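Local coordinates for protein RNA 2'-o-ribose methyltransferase (Thermus thermophilus, PDB 1IPA) that probably binds RNA and transfers a methyl group to a ribose 2'-oxygen, as a member of the SpoU (TrmH) family with a deep trefoil knot, at residues 12-17 with 28-33; 34-39 with 88-93; 157-160 with 166-169. One frame throughout, in Å; residues are numbered along the deposited sequence.

Contact 1 (12-17 with 28-33); sequences KELARL and RFLIEG
L17 and L30 carry the apolar part of this contact, their side chains crossing at about a right angle. L17 CB lies 4.0 Å from L30 CG, and L17 CD2 comes within 4.1 Å of L30 CD2, so the branched end of L30 is met by both the root and one methyl of L17. L30 leaves the strand toward 12-17, and its CG, anti to the carbonyl carbon (chi1 -56°), brings both methyls up to L17 and L14. Its CD1 rests 3.6 Å from L14 O, the carbonyl that also accepts the L17 N bond (3.0 Å), while L14 adds a looser apolar contact. L17 CG packs 3.7 Å from R28 O. An alanine in place of L17 keeps CB but removes CG and both methyls, which is likely to leave a gap beside L30 CD2 and over the R28 carbonyl.

The polar link runs through one water, which donates to L17 O (2.8 Å) and accepts from L30 N (3.0 Å), joining the two main chains where they do not bond directly. L17 O also takes a bond from R23, and the guanidinium of R28 turns away to pair with E48.

L14 and L17 both continue onto L99 of strand 96-101, the neighbour of 28-32. The contact is helix-on-sheet packing, with segment 12-17, on helix 9-15, lying against the edge strand of the mixed sheet in the eL30-like N-terminal domain.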
loop_
_atom_site.group_PDB
_atom_site.type_symbol
_atom_site.label_atom_id
_atom_site.label_comp_id
_atom_site.label_asym_id
_atom_site.label_seq_id
_atom_site.Cartn_x
_atom_site.Cartn_y
_atom_site.Cartn_z
ATOM N N LYS A 12 15.108 17.197 14.446
ATOM C CA LYS A 12 15.617 17.527 13.124
ATOM C C LYS A 12 16.099 16.247 12.440
ATOM O O LYS A 12 15.997 16.106 11.219
ATOM C CB LYS A 12 16.760 18.539 13.241
ATOM C CG LYS A 12 16.292 19.904 13.741
ATOM C CD LYS A 12 17.448 20.842 14.068
ATOM C CE LYS A 12 18.211 21.285 12.835
ATOM N NZ LYS A 12 19.218 22.324 13.203
ATOM N N GLU A 13 16.612 15.310 13.232
ATOM C CA GLU A 13 17.097 14.047 12.692
ATOM C C GLU A 13 15.932 13.170 12.242
ATOM O O GLU A 13 15.999 12.527 11.205
ATOM C CB GLU A 13 17.931 13.302 13.733
ATOM C CG GLU A 13 18.773 12.180 13.149
ATOM C CD GLU A 13 19.679 11.519 14.181
ATOM O OE1 GLU A 13 20.779 11.053 13.797
ATOM O OE2 GLU A 13 19.291 11.454 15.369
ATOM N N LEU A 14 14.858 13.148 13.017
ATOM C CA LEU A 14 13.703 12.343 12.648
ATOM C C LEU A 14 12.957 12.918 11.432
ATOM O O LEU A 14 12.459 12.168 10.592
ATOM C CB LEU A 14 12.764 12.213 13.845
ATOM C CG LEU A 14 13.374 11.493 15.052
ATOM C CD1 LEU A 14 12.359 11.404 16.180
ATOM C CD2 LEU A 14 13.821 10.099 14.644
ATOM N N ALA A 15 12.901 14.244 11.327
ATOM C CA ALA A 15 12.211 14.895 10.207
ATOM C C ALA A 15 12.803 14.516 8.846
ATOM O O ALA A 15 12.092 14.473 7.841
ATOM C CB ALA A 15 12.228 16.426 10.381
ATOM N N ARG A 16 14.103 14.245 8.812
ATOM C CA ARG A 16 14.764 13.865 7.574
ATOM C C ARG A 16 14.171 12.574 7.013
ATOM O O ARG A 16 14.236 12.316 5.812
ATOM C CB ARG A 16 16.264 13.674 7.822
ATOM C CG ARG A 16 17.082 14.967 7.893
ATOM C CD ARG A 16 18.405 14.731 8.624
ATOM N NE ARG A 16 19.026 13.465 8.231
ATOM C CZ ARG A 16 19.841 13.311 7.193
ATOM N NH1 ARG A 16 20.153 14.348 6.431
ATOM N NH2 ARG A 16 20.334 12.112 6.909
ATOM N N LEU A 17 13.593 11.761 7.889
ATOM C CA LEU A 17 13.013 10.497 7.466
ATOM C C LEU A 17 11.768 10.688 6.597
ATOM O O LEU A 17 11.224 9.719 6.066
ATOM C CB LEU A 17 12.696 9.628 8.690
ATOM C CG LEU A 17 13.726 8.615 9.227
ATOM C CD1 LEU A 17 15.148 8.912 8.760
ATOM C CD2 LEU A 17 13.631 8.606 10.742
ATOM N N ARG A 28 15.835 3.456 8.356
ATOM C CA ARG A 28 14.848 3.770 9.377
ATOM C C ARG A 28 13.686 4.563 8.788
ATOM O O ARG A 28 13.832 5.222 7.754
ATOM C CB ARG A 28 15.517 4.529 10.517
ATOM C CG ARG A 28 16.333 3.605 11.397
ATOM C CD ARG A 28 17.165 4.347 12.406
ATOM N NE ARG A 28 17.787 3.417 13.346
ATOM C CZ ARG A 28 18.693 2.503 13.018
ATOM N NH1 ARG A 28 19.100 2.387 11.761
ATOM N NH2 ARG A 28 19.189 1.697 13.947
ATOM N N PHE A 29 12.526 4.474 9.429
ATOM C CA PHE A 29 11.349 5.184 8.958
ATOM C C PHE A 29 10.367 5.407 10.099
ATOM O O PHE A 29 10.400 4.704 11.112
ATOM C CB PHE A 29 10.672 4.429 7.793
ATOM C CG PHE A 29 10.131 3.072 8.164
ATOM C CD1 PHE A 29 8.758 2.869 8.295
ATOM C CD2 PHE A 29 10.989 1.987 8.362
ATOM C CE1 PHE A 29 8.243 1.615 8.616
ATOM C CE2 PHE A 29 10.478 0.724 8.685
ATOM C CZ PHE A 29 9.097 0.544 8.809
ATOM N N LEU A 30 9.504 6.402 9.919
ATOM C CA LEU A 30 8.528 6.765 10.921
ATOM C C LEU A 30 7.206 6.071 10.679
ATOM O O LEU A 30 6.812 5.823 9.535
ATOM C CB LEU A 30 8.317 8.279 10.910
ATOM C CG LEU A 30 9.569 9.136 11.111
ATOM C CD1 LEU A 30 9.293 10.562 10.664
ATOM C CD2 LEU A 30 10.002 9.081 12.563
ATOM N N ILE A 31 6.527 5.745 11.769
ATOM C CA ILE A 31 5.240 5.098 11.674
ATOM C C ILE A 31 4.237 5.871 12.527
ATOM O O ILE A 31 4.220 5.746 13.751
ATOM C CB ILE A 31 5.321 3.642 12.151
ATOM C CG1 ILE A 31 6.406 2.894 11.354
ATOM C CG2 ILE A 31 3.962 2.978 11.993
ATOM C CD1 ILE A 31 6.596 1.419 11.756
ATOM N N GLU A 32 3.415 6.679 11.865
ATOM C CA GLU A 32 2.387 7.492 12.524
ATOM C C GLU A 32 1.050 6.748 12.680
ATOM O O GLU A 32 0.513 6.203 11.713
ATOM C CB GLU A 32 2.179 8.788 11.726
ATOM C CG GLU A 32 0.962 9.616 12.105
ATOM C CD GLU A 32 1.010 11.044 11.524
ATOM O OE1 GLU A 32 1.432 11.223 10.356
ATOM O OE2 GLU A 32 0.613 11.991 12.240
ATOM N N GLY A 33 0.525 6.723 13.903
ATOM C CA GLY A 33 -0.743 6.066 14.150
ATOM C C GLY A 33 -0.639 4.783 14.946
ATOM O O GLY A 33 0.180 3.911 14.641
HETATM O O HOH W 1 9.405 8.108 7.446
#

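Contact 2 (34-39 with 88-93)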
loop_
_atom_site.group_PDB
_atom_site.type_symbol
_atom_site.label_atom_id
_atom_site.label_comp_id
_atom_site.label_asym_id
_atom_site.label_seq_id
_atom_site.Cartn_x
_atom_site.Cartn_y
_atom_site.Cartn_z
ATOM N N ALA A 34 -1.490 4.658 15.959
ATOM C CA ALA A 34 -1.506 3.485 16.824
ATOM C C ALA A 34 -1.791 2.178 16.091
ATOM O O ALA A 34 -1.212 1.132 16.420
ATOM C CB ALA A 34 -2.517 3.681 17.935
ATOM N N ARG A 35 -2.684 2.214 15.105
ATOM C CA ARG A 35 -2.984 0.981 14.384
ATOM C C ARG A 35 -1.839 0.615 13.440
ATOM O O ARG A 35 -1.435 -0.546 13.373
ATOM C CB ARG A 35 -4.297 1.087 13.601
ATOM C CG ARG A 35 -4.822 -0.283 13.180
ATOM C CD ARG A 35 -5.071 -1.138 14.414
ATOM N NE ARG A 35 -4.797 -2.557 14.216
ATOM C CZ ARG A 35 -5.671 -3.449 13.751
ATOM N NH1 ARG A 35 -6.906 -3.081 13.420
ATOM N NH2 ARG A 35 -5.308 -4.723 13.630
ATOM N N GLU A 36 -1.320 1.602 12.711
ATOM C CA GLU A 36 -0.204 1.351 11.805
ATOM C C GLU A 36 0.967 0.783 12.604
ATOM O O GLU A 36 1.581 -0.195 12.204
ATOM C CB GLU A 36 0.237 2.638 11.103
ATOM C CG GLU A 36 -0.765 3.200 10.106
ATOM C CD GLU A 36 -2.065 3.636 10.763
ATOM O OE1 GLU A 36 -2.044 3.991 11.964
ATOM O OE2 GLU A 36 -3.106 3.637 10.073
ATOM N N ILE A 37 1.267 1.398 13.745
ATOM C CA ILE A 37 2.358 0.930 14.591
ATOM C C ILE A 37 2.114 -0.514 15.033
ATOM O O ILE A 37 3.030 -1.339 15.028
ATOM C CB ILE A 37 2.518 1.831 15.838
ATOM C CG1 ILE A 37 3.093 3.188 15.425
ATOM C CG2 ILE A 37 3.399 1.154 16.864
ATOM C CD1 ILE A 37 3.056 4.243 16.509
ATOM N N GLU A 38 0.876 -0.829 15.397
ATOM C CA GLU A 38 0.561 -2.182 15.837
ATOM C C GLU A 38 0.756 -3.208 14.733
ATOM O O GLU A 38 1.390 -4.241 14.947
ATOM C CB GLU A 38 -0.867 -2.268 16.347
ATOM C CG GLU A 38 -1.165 -3.596 16.993
ATOM C CD GLU A 38 -2.586 -3.688 17.465
ATOM O OE1 GLU A 38 -3.486 -3.543 16.611
ATOM O OE2 GLU A 38 -2.802 -3.900 18.684
ATOM N N ARG A 39 0.211 -2.930 13.552
ATOM C CA ARG A 39 0.359 -3.845 12.427
ATOM C C ARG A 39 1.836 -4.063 12.116
ATOM O O ARG A 39 2.235 -5.147 11.702
ATOM C CB ARG A 39 -0.347 -3.299 11.191
ATOM C CG ARG A 39 -1.847 -3.164 11.344
ATOM C CD ARG A 39 -2.437 -2.313 10.217
ATOM N NE ARG A 39 -3.868 -2.069 10.394
ATOM C CZ ARG A 39 -4.804 -2.999 10.247
ATOM N NH1 ARG A 39 -4.458 -4.236 9.916
ATOM N NH2 ARG A 39 -6.083 -2.697 10.439
ATOM N N SER A 88 4.495 14.551 11.059
ATOM C CA SER A 88 3.237 14.057 10.514
ATOM C C SER A 88 2.990 14.325 9.037
ATOM O O SER A 88 3.533 15.264 8.450
ATOM C CB SER A 88 2.070 14.633 11.325
ATOM O OG SER A 88 0.819 14.194 10.821
ATOM N N VAL A 89 2.148 13.489 8.443
ATOM C CA VAL A 89 1.801 13.629 7.040
ATOM C C VAL A 89 0.277 13.730 6.941
ATOM O O VAL A 89 -0.299 13.539 5.877
ATOM C CB VAL A 89 2.333 12.423 6.222
ATOM C CG1 VAL A 89 1.483 11.197 6.454
ATOM C CG2 VAL A 89 2.397 12.773 4.769
ATOM N N ARG A 90 -0.358 14.041 8.070
ATOM C CA ARG A 90 -1.812 14.179 8.162
ATOM C C ARG A 90 -2.193 15.616 8.510
ATOM O O ARG A 90 -1.348 16.399 8.940
ATOM C CB ARG A 90 -2.359 13.291 9.278
ATOM C CG ARG A 90 -1.737 11.929 9.373
ATOM C CD ARG A 90 -2.317 11.194 10.555
ATOM N NE ARG A 90 -1.969 9.782 10.533
ATOM C CZ ARG A 90 -2.504 8.880 11.343
ATOM N NH1 ARG A 90 -3.406 9.258 12.234
ATOM N NH2 ARG A 90 -2.148 7.602 11.253
ATOM N N ASP A 91 -3.471 15.957 8.340
ATOM C CA ASP A 91 -3.940 17.295 8.690
ATOM C C ASP A 91 -3.837 17.402 10.205
ATOM O O ASP A 91 -3.344 18.397 10.734
ATOM C CB ASP A 91 -5.389 17.505 8.246
ATOM C CG ASP A 91 -5.529 17.591 6.736
ATOM O OD1 ASP A 91 -4.850 18.445 6.124
ATOM O OD2 ASP A 91 -6.320 16.810 6.162
ATOM N N ASN A 92 -4.303 16.358 10.889
ATOM C CA ASN A 92 -4.247 16.274 12.347
ATOM C C ASN A 92 -3.417 15.034 12.701
ATOM O O ASN A 92 -3.865 13.898 12.515
ATOM C CB ASN A 92 -5.649 16.133 12.943
ATOM C CG ASN A 92 -6.555 17.289 12.582
ATOM O OD1 ASN A 92 -7.101 17.346 11.477
ATOM N ND2 ASN A 92 -6.713 18.228 13.509
ATOM N N PRO A 93 -2.194 15.243 13.217
ATOM C CA PRO A 93 -1.272 14.171 13.603
ATOM C C PRO A 93 -1.715 13.252 14.738
ATOM O O PRO A 93 -2.470 13.649 15.623
ATOM C CB PRO A 93 0.005 14.933 13.945
ATOM C CG PRO A 93 -0.514 16.229 14.473
ATOM C CD PRO A 93 -1.592 16.562 13.473
#
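E36 and R90 approach from opposite directions and meet through a single long salt bridge, E36 OE1 to R90 NH2 at 3.7 Å. The oxygen lies in the guanidinium plane, at its edge, yet the carboxylate is turned 84° from that plane; the two groups therefore do not form the coplanar, two-pronged pairing that arginine and carboxylate can adopt. Length and twist together point to electrostatic attraction more than to a directed bond.

The two chains reach this point by different shapes. E36 is folded, bending at chi2 (64°), which shortens its reach, so that R90, extended from CG to NE, covers most of the span. R90 NE has another, weak and long ion pair with E32, so the guanidinium probably divides its charge between two acids.

The backbone under R90 is set by S88, whose OG accepts from R90 N (3.0 Å, 163° at the hydrogen) in an ST turn. On the helix, R35 NE makes a salt bridge to E38 OE1 at 2.9 Å, one turn along.

Helix 34-42 directly follows strand 28-32, and the loop 88-93 leads from helix 81-87 to strand 96-101, the neighbour of 28-32 in the sheet. Helix 156-161 lies beside both segments: I159 touches E36, and R160 packs on R90. On the sheet side, I37 packs on I31, L96 and A98.

Contact 3 (157-160 with 166-169)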
loop_
_atom_site.group_PDB
_atom_site.type_symbol
_atom_site.label_atom_id
_atom_site.label_comp_id
_atom_site.label_asym_id
_atom_site.label_seq_id
_atom_site.Cartn_x
_atom_site.Cartn_y
_atom_site.Cartn_z
ATOM N N GLN A 157 3.247 8.290 3.190
ATOM C CA GLN A 157 1.941 8.269 2.523
ATOM C C GLN A 157 1.465 6.871 2.151
ATOM O O GLN A 157 0.274 6.600 2.194
ATOM C CB GLN A 157 1.908 9.185 1.286
ATOM C CG GLN A 157 3.224 9.391 0.570
ATOM C CD GLN A 157 4.180 10.305 1.331
ATOM O OE1 GLN A 157 3.832 11.438 1.675
ATOM N NE2 GLN A 157 5.388 9.816 1.591
ATOM N N VAL A 158 2.385 5.983 1.791
ATOM C CA VAL A 158 1.998 4.619 1.451
ATOM C C VAL A 158 1.507 3.948 2.728
ATOM O O VAL A 158 0.546 3.191 2.716
ATOM C CB VAL A 158 3.184 3.807 0.888
ATOM C CG1 VAL A 158 2.744 2.393 0.589
ATOM C CG2 VAL A 158 3.717 4.468 -0.383
ATOM N N ILE A 159 2.176 4.241 3.836
ATOM C CA ILE A 159 1.799 3.674 5.121
ATOM C C ILE A 159 0.434 4.185 5.605
ATOM O O ILE A 159 -0.389 3.395 6.057
ATOM C CB ILE A 159 2.888 3.962 6.198
ATOM C CG1 ILE A 159 4.112 3.066 5.943
ATOM C CG2 ILE A 159 2.321 3.745 7.596
ATOM C CD1 ILE A 159 5.390 3.507 6.686
ATOM N N ARG A 160 0.182 5.489 5.517
ATOM C CA ARG A 160 -1.108 6.001 5.966
ATOM C C ARG A 160 -2.262 5.565 5.057
ATOM O O ARG A 160 -3.263 5.065 5.538
ATOM C CB ARG A 160 -1.127 7.533 6.056
ATOM C CG ARG A 160 -2.381 8.019 6.792
ATOM C CD ARG A 160 -2.900 9.392 6.387
ATOM N NE ARG A 160 -4.000 9.799 7.275
ATOM C CZ ARG A 160 -4.703 10.926 7.157
ATOM N NH1 ARG A 160 -4.441 11.791 6.180
ATOM N NH2 ARG A 160 -5.673 11.195 8.028
ATOM N N VAL A 166 0.640 -2.304 4.163
ATOM C CA VAL A 166 1.884 -2.503 3.410
ATOM C C VAL A 166 2.892 -3.401 4.114
ATOM O O VAL A 166 3.752 -3.993 3.467
ATOM C CB VAL A 166 2.621 -1.175 3.114
ATOM C CG1 VAL A 166 1.932 -0.444 2.015
ATOM C CG2 VAL A 166 2.685 -0.309 4.371
ATOM N N PHE A 167 2.791 -3.482 5.438
ATOM C CA PHE A 167 3.703 -4.296 6.234
ATOM C C PHE A 167 3.433 -5.794 6.105
ATOM O O PHE A 167 4.233 -6.607 6.560
ATOM C CB PHE A 167 3.604 -3.904 7.720
ATOM C CG PHE A 167 3.894 -2.454 7.988
ATOM C CD1 PHE A 167 3.030 -1.696 8.770
ATOM C CD2 PHE A 167 5.017 -1.840 7.447
ATOM C CE1 PHE A 167 3.274 -0.358 9.002
ATOM C CE2 PHE A 167 5.271 -0.490 7.677
ATOM C CZ PHE A 167 4.401 0.250 8.451
ATOM N N SER A 168 2.318 -6.158 5.478
ATOM C CA SER A 168 1.951 -7.565 5.351
ATOM C C SER A 168 1.507 -8.063 3.962
ATOM O O SER A 168 1.644 -9.248 3.664
ATOM C CB SER A 168 0.863 -7.882 6.381
ATOM O OG SER A 168 -0.224 -6.972 6.277
ATOM N N LEU A 169 0.974 -7.180 3.122
ATOM C CA LEU A 169 0.531 -7.582 1.787
ATOM C C LEU A 169 1.680 -7.696 0.789
ATOM O O LEU A 169 2.363 -6.714 0.514
ATOM C CB LEU A 169 -0.495 -6.591 1.241
ATOM C CG LEU A 169 -1.093 -6.997 -0.112
ATOM C CD1 LEU A 169 -1.761 -8.358 0.023
ATOM C CD2 LEU A 169 -2.105 -5.951 -0.574
#
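I159 meets F167 and V166 with the same atom, CG1, and crosses each of their side chains at about a right angle. Toward the ring, I159 CG1 and I159 CD1 both stand 3.8 Å from F167 CZ, so the far corner of the phenyl, not its root, is what the isoleucine touches; the approach is oblique to the ring. Its CG1 lies beside the backbone N and anti to the carbonyl carbon (chi1 -74°), which brings it to the F167 corner, with CD1 continuing past the same atom. Toward the valine, I159 CG1 is 4.0 Å from V166 CG2.

That methyl has a second neighbour in its own segment: V166 CG2 sits 4.1 Å above the F167 ring plane, over its centre. One branch of V166 thus fills the angle between isoleucine and phenyl. The other branch, CG1, meets the preceding helix residue, V158: V166 CG1 and V158 CG1 are 3.3 Å apart, a short approach for two methyls, the valines meeting slantwise. V158 offers CG1 by holding it anti to the backbone N (chi1 178°).

These apolar groups are shared with neighbouring elements: V158 and V166 reach helix 127-140 (L130 and L134), and I159 and F167 both touch F29 of strand 28-32. Helix 156-161 and the following 3-10 turn are joined through a small hydrophobic core in the SpoU methyltransferase domain, against the substrate-binding domain.

How the contacts relate
Contacts 1 and 2 belong to the N-terminal substrate-binding region and contact 3 to the SpoU domain; their centres stand about 12 Å (1 to 2), 15 Å (1 to 3) and 11 Å (2 to 3) apart. E32, on the strand of contact 1, joins contact 2 through probable hydrogen bonds, E32 OE2 to S88 OG at 2.6 Å and E32 OE1 to V89 N at 3.1 Å. Across the domain boundary the touching is mostly packing: F29 CE1 lies 3.8 Å from F167 CE2, and E36 O lies 3.6 Å from F167 CE1. F167 therefore reaches both N-terminal contacts, with I159 beside it. No ligand marks the active site among these residues.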